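Local structure of cellulose biosynthesis protein BcsG (Salmonella typhimurium LT2, 5OLT) at residues N29-L34 / Y370-G375; T36-E41 / V354-N359; Q57-L62 / K332-D337; V325-D330 / N342-N347. The protein forms the zinc-binding extramembrane domain, related to the alkaline phosphatase family, of a membrane protein required for cellulose biosynthesis. All coordinates share one frame; numbering follows the deposited sequence.

Contact 1 of 4, residues N29-L34 / Y370-G375; sequences NLNAWL and YVRLNG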
loop_
_atom_site.group_PDB
_atom_site.type_symbol
_atom_site.label_atom_id
_atom_site.label_comp_id
_atom_site.label_asym_id
_atom_site.label_seq_id
_atom_site.Cartn_x
_atom_site.Cartn_y
_atom_site.Cartn_z
ATOM N N ASN A 29 -7.246 -23.085 18.374
ATOM C CA ASN A 29 -6.898 -21.746 18.872
ATOM C C ASN A 29 -6.501 -20.796 17.754
ATOM O O ASN A 29 -6.820 -19.610 17.838
ATOM C CB ASN A 29 -5.835 -21.774 19.965
ATOM C CG ASN A 29 -6.370 -22.358 21.268
ATOM O OD1 ASN A 29 -5.596 -22.882 22.078
ATOM N ND2 ASN A 29 -7.659 -22.279 21.461
ATOM N N LEU A 30 -5.810 -21.297 16.724
ATOM C CA LEU A 30 -5.430 -20.417 15.614
ATOM C C LEU A 30 -6.664 -20.083 14.788
ATOM O O LEU A 30 -6.822 -18.925 14.386
ATOM C CB LEU A 30 -4.339 -21.063 14.749
ATOM C CG LEU A 30 -2.894 -20.768 15.189
ATOM C CD1 LEU A 30 -2.548 -21.145 16.604
ATOM C CD2 LEU A 30 -1.987 -21.507 14.207
ATOM N N ASN A 31 -7.584 -21.044 14.614
ATOM C CA ASN A 31 -8.853 -20.750 13.937
ATOM C C ASN A 31 -9.634 -19.681 14.722
ATOM O O ASN A 31 -10.165 -18.707 14.152
ATOM C CB ASN A 31 -9.727 -22.030 13.838
ATOM C CG ASN A 31 -9.346 -22.924 12.685
ATOM O OD1 ASN A 31 -8.620 -22.527 11.760
ATOM N ND2 ASN A 31 -9.874 -24.136 12.695
ATOM N N ALA A 32 -9.704 -19.854 16.042
ATOM C CA ALA A 32 -10.427 -18.900 16.879
ATOM C C ALA A 32 -9.768 -17.509 16.812
ATOM O O ALA A 32 -10.457 -16.497 16.739
ATOM C CB ALA A 32 -10.519 -19.387 18.309
ATOM N N TRP A 33 -8.424 -17.475 16.853
ATOM C CA TRP A 33 -7.703 -16.216 16.741
ATOM C C TRP A 33 -8.061 -15.497 15.425
ATOM O O TRP A 33 -8.319 -14.278 15.441
ATOM C CB TRP A 33 -6.181 -16.426 16.869
ATOM C CG TRP A 33 -5.470 -15.118 16.849
ATOM C CD1 TRP A 33 -5.188 -14.324 17.912
ATOM C CD2 TRP A 33 -5.017 -14.405 15.683
ATOM N NE1 TRP A 33 -4.606 -13.158 17.490
ATOM C CE2 TRP A 33 -4.479 -13.185 16.128
ATOM C CE3 TRP A 33 -5.014 -14.695 14.296
ATOM C CZ2 TRP A 33 -3.940 -12.239 15.239
ATOM C CZ3 TRP A 33 -4.490 -13.744 13.414
ATOM C CH2 TRP A 33 -3.961 -12.541 13.888
ATOM N N LEU A 34 -8.089 -16.252 14.324
ATOM C CA LEU A 34 -8.413 -15.620 13.051
ATOM C C LEU A 34 -9.828 -15.028 13.042
ATOM O O LEU A 34 -10.040 -13.927 12.536
ATOM C CB LEU A 34 -8.193 -16.593 11.899
ATOM C CG LEU A 34 -8.399 -16.041 10.471
ATOM C CD1 LEU A 34 -7.320 -14.985 10.130
ATOM C CD2 LEU A 34 -8.377 -17.158 9.447
ATOM N N TYR A 370 2.350 -19.505 10.338
ATOM C CA TYR A 370 1.525 -20.710 10.063
ATOM C C TYR A 370 0.708 -20.474 8.836
ATOM O O TYR A 370 0.345 -19.321 8.544
ATOM C CB TYR A 370 0.550 -20.958 11.223
ATOM C CG TYR A 370 1.234 -21.347 12.511
ATOM C CD1 TYR A 370 1.732 -20.373 13.376
ATOM C CD2 TYR A 370 1.411 -22.705 12.848
ATOM C CE1 TYR A 370 2.379 -20.716 14.566
ATOM C CE2 TYR A 370 2.060 -23.058 14.034
ATOM C CZ TYR A 370 2.516 -22.062 14.894
ATOM O OH TYR A 370 3.140 -22.392 16.063
ATOM N N VAL A 371 0.400 -21.555 8.120
ATOM C CA VAL A 371 -0.443 -21.488 6.953
ATOM C C VAL A 371 -1.651 -22.430 7.094
ATOM O O VAL A 371 -1.492 -23.562 7.586
ATOM C CB VAL A 371 0.366 -21.749 5.638
ATOM C CG1 VAL A 371 1.049 -23.108 5.611
ATOM C CG2 VAL A 371 -0.526 -21.573 4.418
ATOM N N ARG A 372 -2.811 -21.969 6.628
ATOM C CA ARG A 372 -4.022 -22.807 6.554
ATOM C C ARG A 372 -4.466 -22.882 5.119
ATOM O O ARG A 372 -4.723 -21.861 4.470
ATOM C CB ARG A 372 -5.148 -22.196 7.381
ATOM C CG ARG A 372 -6.310 -23.178 7.514
ATOM C CD ARG A 372 -7.433 -22.615 8.356
ATOM N NE ARG A 372 -8.103 -21.519 7.663
ATOM C CZ ARG A 372 -8.991 -20.707 8.237
ATOM N NH1 ARG A 372 -9.267 -20.833 9.555
ATOM N NH2 ARG A 372 -9.580 -19.769 7.505
ATOM N N LEU A 373 -4.507 -24.108 4.607
ATOM C CA LEU A 373 -4.944 -24.347 3.231
ATOM C C LEU A 373 -6.433 -24.704 3.259
ATOM O O LEU A 373 -6.840 -25.669 3.925
ATOM C CB LEU A 373 -4.063 -25.455 2.616
ATOM C CG LEU A 373 -2.548 -25.163 2.675
ATOM C CD1 LEU A 373 -1.729 -26.348 2.252
ATOM C CD2 LEU A 373 -2.182 -23.914 1.853
ATOM N N ASN A 374 -7.247 -23.873 2.598
ATOM C CA ASN A 374 -8.665 -24.111 2.352
ATOM C C ASN A 374 -9.453 -24.411 3.589
ATOM O O ASN A 374 -10.361 -25.257 3.554
ATOM C CB ASN A 374 -8.850 -25.242 1.307
ATOM C CG ASN A 374 -8.156 -24.924 -0.023
ATOM O OD1 ASN A 374 -8.501 -23.927 -0.676
ATOM N ND2 ASN A 374 -7.173 -25.767 -0.435
ATOM N N GLY A 375 -9.127 -23.744 4.697
ATOM C CA GLY A 375 -9.939 -23.917 5.891
ATOM C C GLY A 375 -9.637 -25.172 6.698
ATOM O O GLY A 375 -10.278 -25.388 7.726
HETATM O O HOH W 1 -10.995 -19.472 11.444
HETATM O O HOH W 2 -9.610 -25.869 10.350
#
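Arg-372 reaches from strand 368-373 to helix 27-42, where its guanidinium meets Asn-31 and Leu-34. NH1 donates to Asn-31 OD1 at 2.9 Å, and this oxygen lies in the guanidinium plane. Seen from the amide the bond is less regular: NH1 stands above the carbonyl plane, 49° out of it, and the amide and guanidinium planes are steeply inclined to each other. OD1 also takes a hydrogen bond from Trp-378 NE1, so two donors grip one oxygen and fix the turn of the amide. Arg-372 starts extended and then bends at CG-CD (chi3 69°), which brings the guanidinium round to the helix. NH1 also donates to a water, 2.9 Å away, that in turn donates to Asn-31 O. A second water bridges Asn-31 ND2 and Gly-375 O. Leu-34 CD2 approaches the guanidinium obliquely, 3.5 Å from Arg-372 NH2. One turn earlier on the helix, Leu-30 presses its CD2 methyl over one face of the Tyr-370 ring, 3.6 Å from Tyr-370 CG and displaced toward the rim, a CH-pi contact. Leu-30 also packs on Ile-363 and Tyr-365 of strand 360-365. The short axes of helix and strand cross at 86°, 11.0 Å apart, as in an alpha/beta layer where one helix lies across a face of an antiparallel sheet, here the four-stranded sheet near the C-terminus.

Contact 2 of 4, residues T36-E41 / V354-N359; sequences TFYAAE and VSENAN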
loop_
_atom_site.group_PDB
_atom_site.type_symbol
_atom_site.label_atom_id
_atom_site.label_comp_id
_atom_site.label_asym_id
_atom_site.label_seq_id
_atom_site.Cartn_x
_atom_site.Cartn_y
_atom_site.Cartn_z
ATOM N N THR A 36 -11.402 -13.994 15.622
ATOM C CA THR A 36 -11.300 -12.822 16.526
ATOM C C THR A 36 -10.712 -11.619 15.775
ATOM O O THR A 36 -11.211 -10.508 15.903
ATOM C CB THR A 36 -10.483 -13.175 17.770
ATOM O OG1 THR A 36 -11.162 -14.242 18.425
ATOM C CG2 THR A 36 -10.386 -11.988 18.724
ATOM N N PHE A 37 -9.683 -11.890 14.958
ATOM C CA PHE A 37 -9.104 -10.854 14.106
ATOM C C PHE A 37 -10.158 -10.298 13.134
ATOM O O PHE A 37 -10.331 -9.088 13.033
ATOM C CB PHE A 37 -7.885 -11.442 13.376
ATOM C CG PHE A 37 -7.330 -10.571 12.252
ATOM C CD1 PHE A 37 -6.431 -9.543 12.518
ATOM C CD2 PHE A 37 -7.701 -10.802 10.932
ATOM C CE1 PHE A 37 -5.904 -8.751 11.486
ATOM C CE2 PHE A 37 -7.209 -10.008 9.898
ATOM C CZ PHE A 37 -6.294 -8.996 10.174
ATOM N N TYR A 38 -10.907 -11.171 12.447
ATOM C CA TYR A 38 -11.897 -10.684 11.504
ATOM C C TYR A 38 -12.943 -9.824 12.207
ATOM O O TYR A 38 -13.356 -8.810 11.678
ATOM C CB TYR A 38 -12.621 -11.835 10.805
ATOM C CG TYR A 38 -11.815 -12.618 9.790
ATOM C CD1 TYR A 38 -10.836 -12.008 8.966
ATOM C CD2 TYR A 38 -12.058 -13.994 9.613
ATOM C CE1 TYR A 38 -10.135 -12.779 8.006
ATOM C CE2 TYR A 38 -11.364 -14.745 8.679
ATOM C CZ TYR A 38 -10.425 -14.141 7.873
ATOM O OH TYR A 38 -9.769 -14.902 6.950
ATOM N N ALA A 39 -13.379 -10.264 13.402
ATOM C CA ALA A 39 -14.411 -9.512 14.147
ATOM C C ALA A 39 -13.892 -8.140 14.508
ATOM O O ALA A 39 -14.594 -7.155 14.319
ATOM C CB ALA A 39 -14.823 -10.277 15.389
ATOM N N ALA A 40 -12.653 -8.077 15.015
ATOM C CA ALA A 40 -12.115 -6.785 15.433
ATOM C C ALA A 40 -11.939 -5.876 14.224
ATOM O O ALA A 40 -12.220 -4.674 14.277
ATOM C CB ALA A 40 -10.811 -6.957 16.154
ATOM N N GLU A 41 -11.431 -6.437 13.129
ATOM C CA GLU A 41 -11.158 -5.612 11.950
ATOM C C GLU A 41 -12.415 -5.011 11.350
ATOM O O GLU A 41 -12.402 -3.897 10.826
ATOM C CB GLU A 41 -10.433 -6.450 10.902
ATOM C CG GLU A 41 -8.978 -6.754 11.249
ATOM C CD GLU A 41 -8.135 -5.498 11.386
ATOM O OE1 GLU A 41 -8.149 -4.692 10.442
ATOM O OE2 GLU A 41 -7.457 -5.371 12.416
ATOM N N VAL A 354 -1.719 -10.639 8.748
ATOM C CA VAL A 354 -2.533 -11.732 8.227
ATOM C C VAL A 354 -2.601 -11.536 6.724
ATOM O O VAL A 354 -2.859 -10.424 6.252
ATOM C CB VAL A 354 -3.953 -11.659 8.819
ATOM C CG1 VAL A 354 -4.875 -12.683 8.148
ATOM C CG2 VAL A 354 -3.887 -11.834 10.346
ATOM N N SER A 355 -2.367 -12.603 5.964
ATOM C CA SER A 355 -2.399 -12.490 4.508
ATOM C C SER A 355 -3.196 -13.634 3.919
ATOM O O SER A 355 -3.178 -14.759 4.467
ATOM C CB SER A 355 -0.978 -12.528 3.929
ATOM O OG SER A 355 -0.214 -11.471 4.477
ATOM N N GLU A 356 -3.885 -13.353 2.826
ATOM C CA GLU A 356 -4.730 -14.367 2.213
ATOM C C GLU A 356 -4.773 -14.272 0.751
ATOM O O GLU A 356 -4.688 -13.183 0.177
ATOM C CB GLU A 356 -6.215 -14.183 2.626
ATOM C CG GLU A 356 -6.458 -14.020 4.068
ATOM C CD GLU A 356 -7.919 -14.096 4.430
ATOM O OE1 GLU A 356 -8.790 -14.674 3.685
ATOM O OE2 GLU A 356 -8.145 -13.583 5.521
ATOM N N ASN A 357 -4.915 -15.450 0.136
ATOM C CA ASN A 357 -5.402 -15.557 -1.249
ATOM C C ASN A 357 -6.656 -16.454 -1.142
ATOM O O ASN A 357 -6.985 -16.899 -0.051
ATOM C CB ASN A 357 -4.329 -16.162 -2.162
ATOM C CG ASN A 357 -3.022 -15.364 -2.173
ATOM O OD1 ASN A 357 -3.006 -14.136 -2.063
ATOM N ND2 ASN A 357 -1.921 -16.064 -2.374
ATOM N N ALA A 358 -7.336 -16.755 -2.248
ATOM C CA ALA A 358 -8.581 -17.559 -2.200
ATOM C C ALA A 358 -8.423 -18.839 -1.404
ATOM O O ALA A 358 -9.326 -19.231 -0.652
ATOM C CB ALA A 358 -9.106 -17.880 -3.588
ATOM N N ASN A 359 -7.246 -19.441 -1.504
ATOM C CA ASN A 359 -7.096 -20.781 -0.973
ATOM C C ASN A 359 -6.246 -20.933 0.272
ATOM O O ASN A 359 -6.078 -22.025 0.790
ATOM C CB ASN A 359 -6.499 -21.664 -2.078
ATOM C CG ASN A 359 -7.437 -21.883 -3.248
ATOM O OD1 ASN A 359 -7.471 -21.111 -4.220
ATOM N ND2 ASN A 359 -8.160 -22.998 -3.196
#
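Helix 27-42 is laid against the small C-terminal antiparallel sheet, and at one outer strand, 355-357, and the residue leading into it, Phe-37 meets Val-354 while Tyr-38 meets Glu-356. Val-354 CG2 sits almost centrally over one face of the Phe-37 ring, 3.7 Å from its centroid and 9° off the normal, a well-aimed CH-pi contact. Glu-41 CG of the same helix lies over the opposite face, so the ring is held between Glu-41 CG and Val-354 CG2. Phe-37 sends CG anti to the backbone N (chi1 169°), which carries the ring out to the valine. The polar half is a single short bond: Tyr-38 OH donates to Glu-356 OE2 at 2.5 Å. The carboxylate oxygen lies at the edge of the phenol ring, but the hydroxyl meets it from above the carboxylate plane. The glutamate chain, extended beyond CG, and the tyrosine come from opposite directions. The other oxygen, Glu-356 OE1, accepts from His-119 N, so both carboxylate oxygens of this buried group have a donor. Val-354 also touches Val-361 and Ile-363 of strand 360-365. Aromatic and aliphatic packing beside a tyrosine-carboxylate bond thus joins helix to sheet in the two-layer alpha/beta packing of this C-terminal part of the domain.

Contact 3 of 4, residues Q57-L62 / K332-D337; sequences QPFDLL and KLFTED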
loop_
_atom_site.group_PDB
_atom_site.type_symbol
_atom_site.label_atom_id
_atom_site.label_comp_id
_atom_site.label_asym_id
_atom_site.label_seq_id
_atom_site.Cartn_x
_atom_site.Cartn_y
_atom_site.Cartn_z
ATOM N N GLN A 57 -6.773 23.659 2.719
ATOM C CA GLN A 57 -5.801 23.932 1.668
ATOM C C GLN A 57 -5.795 22.799 0.650
ATOM O O GLN A 57 -5.599 21.636 1.033
ATOM C CB GLN A 57 -4.413 24.093 2.280
ATOM C CG GLN A 57 -4.350 25.209 3.301
ATOM C CD GLN A 57 -4.642 26.565 2.683
ATOM O OE1 GLN A 57 -3.959 26.981 1.764
ATOM N NE2 GLN A 57 -5.676 27.240 3.170
ATOM N N PRO A 58 -5.992 23.117 -0.643
ATOM C CA PRO A 58 -5.961 22.087 -1.701
ATOM C C PRO A 58 -4.564 21.477 -1.830
ATOM O O PRO A 58 -3.547 22.150 -1.642
ATOM C CB PRO A 58 -6.298 22.866 -2.982
ATOM C CG PRO A 58 -6.964 24.111 -2.518
ATOM C CD PRO A 58 -6.343 24.443 -1.208
ATOM N N PHE A 59 -4.543 20.192 -2.112
ATOM C CA PHE A 59 -3.309 19.493 -2.449
ATOM C C PHE A 59 -3.676 18.266 -3.271
ATOM O O PHE A 59 -4.869 17.930 -3.381
ATOM C CB PHE A 59 -2.543 19.090 -1.174
ATOM C CG PHE A 59 -3.204 17.985 -0.366
ATOM C CD1 PHE A 59 -4.263 18.268 0.509
ATOM C CD2 PHE A 59 -2.782 16.649 -0.506
ATOM C CE1 PHE A 59 -4.864 17.254 1.247
ATOM C CE2 PHE A 59 -3.376 15.638 0.265
ATOM C CZ PHE A 59 -4.426 15.941 1.140
ATOM N N ASP A 60 -2.658 17.610 -3.828
ATOM C CA ASP A 60 -2.839 16.374 -4.591
ATOM C C ASP A 60 -2.301 15.170 -3.833
ATOM O O ASP A 60 -1.209 15.238 -3.244
ATOM C CB ASP A 60 -2.119 16.454 -5.939
ATOM C CG ASP A 60 -2.616 17.560 -6.812
ATOM O OD1 ASP A 60 -3.841 17.775 -6.839
ATOM O OD2 ASP A 60 -1.769 18.203 -7.513
ATOM N N LEU A 61 -3.088 14.092 -3.799
ATOM C CA LEU A 61 -2.648 12.780 -3.288
ATOM C C LEU A 61 -2.266 11.901 -4.471
ATOM O O LEU A 61 -3.034 11.787 -5.436
ATOM C CB LEU A 61 -3.773 12.099 -2.471
ATOM C CG LEU A 61 -3.482 10.641 -2.087
ATOM C CD1 LEU A 61 -2.366 10.563 -1.061
ATOM C CD2 LEU A 61 -4.707 9.949 -1.499
ATOM N N LEU A 62 -1.081 11.301 -4.410
ATOM C CA LEU A 62 -0.664 10.376 -5.500
ATOM C C LEU A 62 -0.268 9.067 -4.832
ATOM O O LEU A 62 0.662 9.049 -4.021
ATOM C CB LEU A 62 0.523 10.988 -6.252
ATOM C CG LEU A 62 1.208 10.094 -7.266
ATOM C CD1 LEU A 62 0.263 9.614 -8.351
ATOM C CD2 LEU A 62 2.402 10.831 -7.865
ATOM N N LYS A 332 -3.901 21.353 5.954
ATOM C CA LYS A 332 -3.317 22.380 6.819
ATOM C C LYS A 332 -1.884 22.070 7.208
ATOM O O LYS A 332 -1.109 22.980 7.462
ATOM C CB LYS A 332 -4.212 22.642 8.022
ATOM C CG LYS A 332 -5.517 23.306 7.609
ATOM C CD LYS A 332 -6.412 23.558 8.821
ATOM C CE LYS A 332 -7.693 24.220 8.377
ATOM N NZ LYS A 332 -8.494 24.556 9.587
ATOM N N LEU A 333 -1.507 20.794 7.205
ATOM C CA LEU A 333 -0.123 20.497 7.538
ATOM C C LEU A 333 0.840 21.145 6.525
ATOM O O LEU A 333 1.996 21.395 6.878
ATOM C CB LEU A 333 0.129 19.005 7.792
ATOM C CG LEU A 333 -0.056 18.012 6.684
ATOM C CD1 LEU A 333 1.085 18.091 5.709
ATOM C CD2 LEU A 333 -0.095 16.590 7.238
ATOM N N PHE A 334 0.383 21.420 5.294
ATOM C CA PHE A 334 1.239 22.023 4.270
ATOM C C PHE A 334 1.568 23.490 4.513
ATOM O O PHE A 334 2.517 23.993 3.943
ATOM C CB PHE A 334 0.632 21.913 2.864
ATOM C CG PHE A 334 0.534 20.511 2.339
ATOM C CD1 PHE A 334 1.640 19.934 1.706
ATOM C CD2 PHE A 334 -0.661 19.756 2.462
ATOM C CE1 PHE A 334 1.564 18.640 1.192
ATOM C CE2 PHE A 334 -0.737 18.449 1.950
ATOM C CZ PHE A 334 0.392 17.893 1.322
ATOM N N THR A 335 0.775 24.162 5.346
ATOM C CA THR A 335 0.988 25.580 5.555
ATOM C C THR A 335 1.349 25.928 6.992
ATOM O O THR A 335 1.530 27.121 7.308
ATOM C CB THR A 335 -0.241 26.386 5.085
ATOM O OG1 THR A 335 -1.391 25.861 5.740
ATOM C CG2 THR A 335 -0.416 26.278 3.578
ATOM N N GLU A 336 1.488 24.923 7.856
ATOM C CA GLU A 336 1.905 25.149 9.252
ATOM C C GLU A 336 3.348 25.639 9.312
ATOM O O GLU A 336 4.219 25.096 8.628
ATOM C CB GLU A 336 1.794 23.852 10.078
ATOM C CG GLU A 336 0.368 23.457 10.492
ATOM C CD GLU A 336 -0.344 24.491 11.356
ATOM O OE1 GLU A 336 0.312 25.241 12.105
ATOM O OE2 GLU A 336 -1.579 24.575 11.300
ATOM N N ASP A 337 3.618 26.642 10.152
ATOM C CA ASP A 337 5.003 27.088 10.332
ATOM C C ASP A 337 5.875 25.996 10.951
ATOM O O ASP A 337 7.073 25.936 10.701
ATOM C CB ASP A 337 5.056 28.306 11.279
ATOM C CG ASP A 337 4.265 29.526 10.767
ATOM O OD1 ASP A 337 4.189 29.768 9.536
ATOM O OD2 ASP A 337 3.733 30.279 11.621
#
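The Phe-59 ring carries Phe-334 on one face: Phe-334 CE2 stands 3.4 Å above its plane, displaced toward the rim and closest to Phe-59 CG. Gln-57 O lies at the edge of the Phe-59 ring, in its plane, and Phe-141 forms an edge-to-face pair with the same ring. Phe-334 has its own cover, since Leu-333 CD1 sits over the centre of one of its faces, 4.0 Å above the plane. The two phenyl planes make an angle of 37° with centroids 5.0 Å apart, an inclined pairing in which one corner of Phe-334, CE2 and CZ, rests on the CB-CG end of Phe-59. The side chains themselves cross at roughly a right angle. Phe-59 holds CG between its backbone N and carbonyl carbon (chi1 70°), which places the ring where Phe-334 CE2 meets one face.

Gln-57 lies across Thr-335 in the conformer described here, one of two modelled for this glutamine. In it CG of Gln-57 is 3.9 Å from Thr-335 OG1, and a bend at chi2 lets NE2 bond Asp-55 O, the carbonyl two residues earlier. Asp-55 OD1 also takes a salt bridge from Lys-332 NZ. The contact therefore joins the lead-in to strand 60-66, an inner strand of the seven-stranded mixed sheet, to the loop between helices 318-328 and 341-345. Lys-258, just before the neighbouring strand 259-265, touches both phenylalanines, and Met-260 of that strand packs against Phe-59.

Contact 4 of 4, residues V325-D330 / N342-N347; sequences VVRAVD and NKLTSN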
loop_
_atom_site.group_PDB
_atom_site.type_symbol
_atom_site.label_atom_id
_atom_site.label_comp_id
_atom_site.label_asym_id
_atom_site.label_seq_id
_atom_site.Cartn_x
_atom_site.Cartn_y
_atom_site.Cartn_z
ATOM N N VAL A 325 -3.791 9.771 5.476
ATOM C CA VAL A 325 -4.570 10.604 4.564
ATOM C C VAL A 325 -5.572 11.471 5.328
ATOM O O VAL A 325 -5.661 12.675 5.047
ATOM C CB VAL A 325 -5.233 9.777 3.419
ATOM C CG1 VAL A 325 -6.158 10.663 2.560
ATOM C CG2 VAL A 325 -4.136 9.123 2.553
ATOM N N VAL A 326 -6.330 10.903 6.262
ATOM C CA VAL A 326 -7.289 11.765 6.923
ATOM C C VAL A 326 -6.568 12.852 7.743
ATOM O O VAL A 326 -7.051 13.990 7.762
ATOM C CB VAL A 326 -8.322 10.947 7.706
ATOM C CG1 VAL A 326 -7.789 10.505 9.048
ATOM C CG2 VAL A 326 -9.620 11.708 7.864
ATOM N N ARG A 327 -5.401 12.526 8.335
ATOM C CA ARG A 327 -4.619 13.528 9.102
ATOM C C ARG A 327 -4.184 14.672 8.198
ATOM O O ARG A 327 -4.063 15.821 8.662
ATOM C CB ARG A 327 -3.423 12.878 9.807
ATOM C CG ARG A 327 -3.912 11.917 10.895
ATOM C CD ARG A 327 -2.772 11.287 11.638
ATOM N NE ARG A 327 -3.277 10.358 12.660
ATOM C CZ ARG A 327 -2.490 9.774 13.566
ATOM N NH1 ARG A 327 -1.188 10.043 13.611
ATOM N NH2 ARG A 327 -2.998 8.902 14.431
ATOM N N ALA A 328 -4.027 14.397 6.909
ATOM C CA ALA A 328 -3.617 15.423 5.944
ATOM C C ALA A 328 -4.747 16.071 5.191
ATOM O O ALA A 328 -4.496 17.033 4.473
ATOM C CB ALA A 328 -2.672 14.794 4.946
ATOM N N VAL A 329 -5.977 15.531 5.299
ATOM C CA VAL A 329 -6.998 15.830 4.270
ATOM C C VAL A 329 -7.449 17.294 4.188
ATOM O O VAL A 329 -7.803 17.758 3.099
ATOM C CB VAL A 329 -8.239 14.865 4.366
ATOM C CG1 VAL A 329 -9.162 15.264 5.513
ATOM C CG2 VAL A 329 -8.990 14.801 3.050
ATOM N N ASP A 330 -7.358 18.008 5.316
ATOM C CA ASP A 330 -7.664 19.449 5.284
ATOM C C ASP A 330 -6.548 20.295 4.704
ATOM O O ASP A 330 -6.692 21.495 4.558
ATOM C CB ASP A 330 -8.151 19.979 6.647
ATOM C CG ASP A 330 -7.091 19.919 7.744
ATOM O OD1 ASP A 330 -5.879 19.743 7.452
ATOM O OD2 ASP A 330 -7.481 20.088 8.918
ATOM N N ASN A 342 6.140 14.021 15.364
ATOM C CA ASN A 342 5.826 12.942 16.301
ATOM C C ASN A 342 4.377 12.643 16.386
ATOM O O ASN A 342 3.970 11.507 16.202
ATOM C CB ASN A 342 6.345 13.292 17.678
ATOM C CG ASN A 342 7.812 13.341 17.688
ATOM O OD1 ASN A 342 8.397 14.410 17.546
ATOM N ND2 ASN A 342 8.434 12.185 17.800
ATOM N N LYS A 343 3.575 13.660 16.622
ATOM C CA LYS A 343 2.132 13.473 16.728
ATOM C C LYS A 343 1.572 12.929 15.414
ATOM O O LYS A 343 0.756 12.002 15.435
ATOM C CB LYS A 343 1.457 14.798 17.085
ATOM C CG LYS A 343 -0.034 14.692 17.334
ATOM C CD LYS A 343 -0.556 16.044 17.743
ATOM C CE LYS A 343 -2.018 15.980 18.103
ATOM N NZ LYS A 343 -2.487 17.372 18.394
ATOM N N LEU A 344 2.030 13.476 14.288
ATOM C CA LEU A 344 1.535 13.037 12.976
ATOM C C LEU A 344 1.795 11.549 12.726
ATOM O O LEU A 344 0.987 10.911 12.054
ATOM C CB LEU A 344 2.166 13.873 11.866
ATOM C CG LEU A 344 1.751 13.547 10.415
ATOM C CD1 LEU A 344 0.250 13.752 10.218
ATOM C CD2 LEU A 344 2.522 14.464 9.481
ATOM N N THR A 345 2.897 11.031 13.241
ATOM C CA THR A 345 3.289 9.636 12.965
ATOM C C THR A 345 3.042 8.698 14.154
ATOM O O THR A 345 3.410 7.522 14.080
ATOM C CB THR A 345 4.770 9.542 12.540
ATOM O OG1 THR A 345 5.637 10.093 13.565
ATOM C CG2 THR A 345 5.014 10.273 11.222
ATOM N N SER A 346 2.414 9.197 15.225
ATOM C CA SER A 346 2.159 8.385 16.425
ATOM C C SER A 346 0.680 7.948 16.470
ATOM O O SER A 346 -0.205 8.556 15.850
ATOM C CB SER A 346 2.548 9.138 17.724
ATOM O OG SER A 346 3.974 9.279 17.775
ATOM N N ASN A 347 0.434 6.862 17.213
ATOM C CA ASN A 347 -0.917 6.316 17.386
ATOM C C ASN A 347 -1.591 5.946 16.075
ATOM O O ASN A 347 -2.795 6.046 15.936
ATOM C CB ASN A 347 -1.794 7.271 18.191
ATOM C CG ASN A 347 -1.086 7.769 19.423
ATOM O OD1 ASN A 347 -0.591 8.907 19.455
ATOM N ND2 ASN A 347 -0.941 6.890 20.401
#
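NH1 and NH2 of Arg-327 go to the backbone carbonyls of Leu-344, Ser-346 and Asn-347. Ser-346 O accepts from both: NH1 donates at 2.9 Å with an N-H...O angle of 157°, and NH2 at 3.2 Å. The oxygen lies in the guanidinium plane, so the fork is nearly flat. NH1 also gives a hydrogen to Leu-344 O at 2.8 Å, but it stands well above that carbonyl plane, 68° out of it, and the bond is more bent. NH2 adds a weak bond to Asn-347 O. NE makes a salt bridge with Glu-323 of the same helix, 318-328, which together with the carbonyl bonds would hold the guanidinium's rotation. Here an arginine gathers backbone carbonyls at and just beyond the C-terminal end of the short helix 341-345, whose negative end the positive charge would suit. Ser-346 is itself tied back, OG donating to Asn-342 O at 2.7 Å. The arginine chain is extended from CG to NE and slides past Leu-344, whose CD1 lies 3.8 Å from Arg-327 CB. Farther out, Leu-348 touches the arginine, and Thr-345, its hydroxyl bonded to Trp-341 O, packs on Ile-310 and Ile-312 of strand 310-312.

Contacts 1 and 2 are neighbours, with centres 9 Å apart, successive turns of helix 27-42 on one C-terminal sheet; Trp-33 CH2 meets Val-354 CG2 at 3.6 Å, and Asn-374 OD1 probably bonds Asn-359 ND2. Contacts 3 and 4, centres 12 Å apart, form a second group: Gln-57 N lies 2.8 Å from Asp-330 O, a probable hydrogen bond, and the segments of the two contacts interleave in sequence. Contacts 1 and 3 flank the middle of the chain from far ends, their centres about 43 Å apart. The zinc ligands Cys-67, Ser-102, Glu-266 and His-267 belong to neither group; Cys-67 follows strand 60-66 directly, at the end away from contact 3.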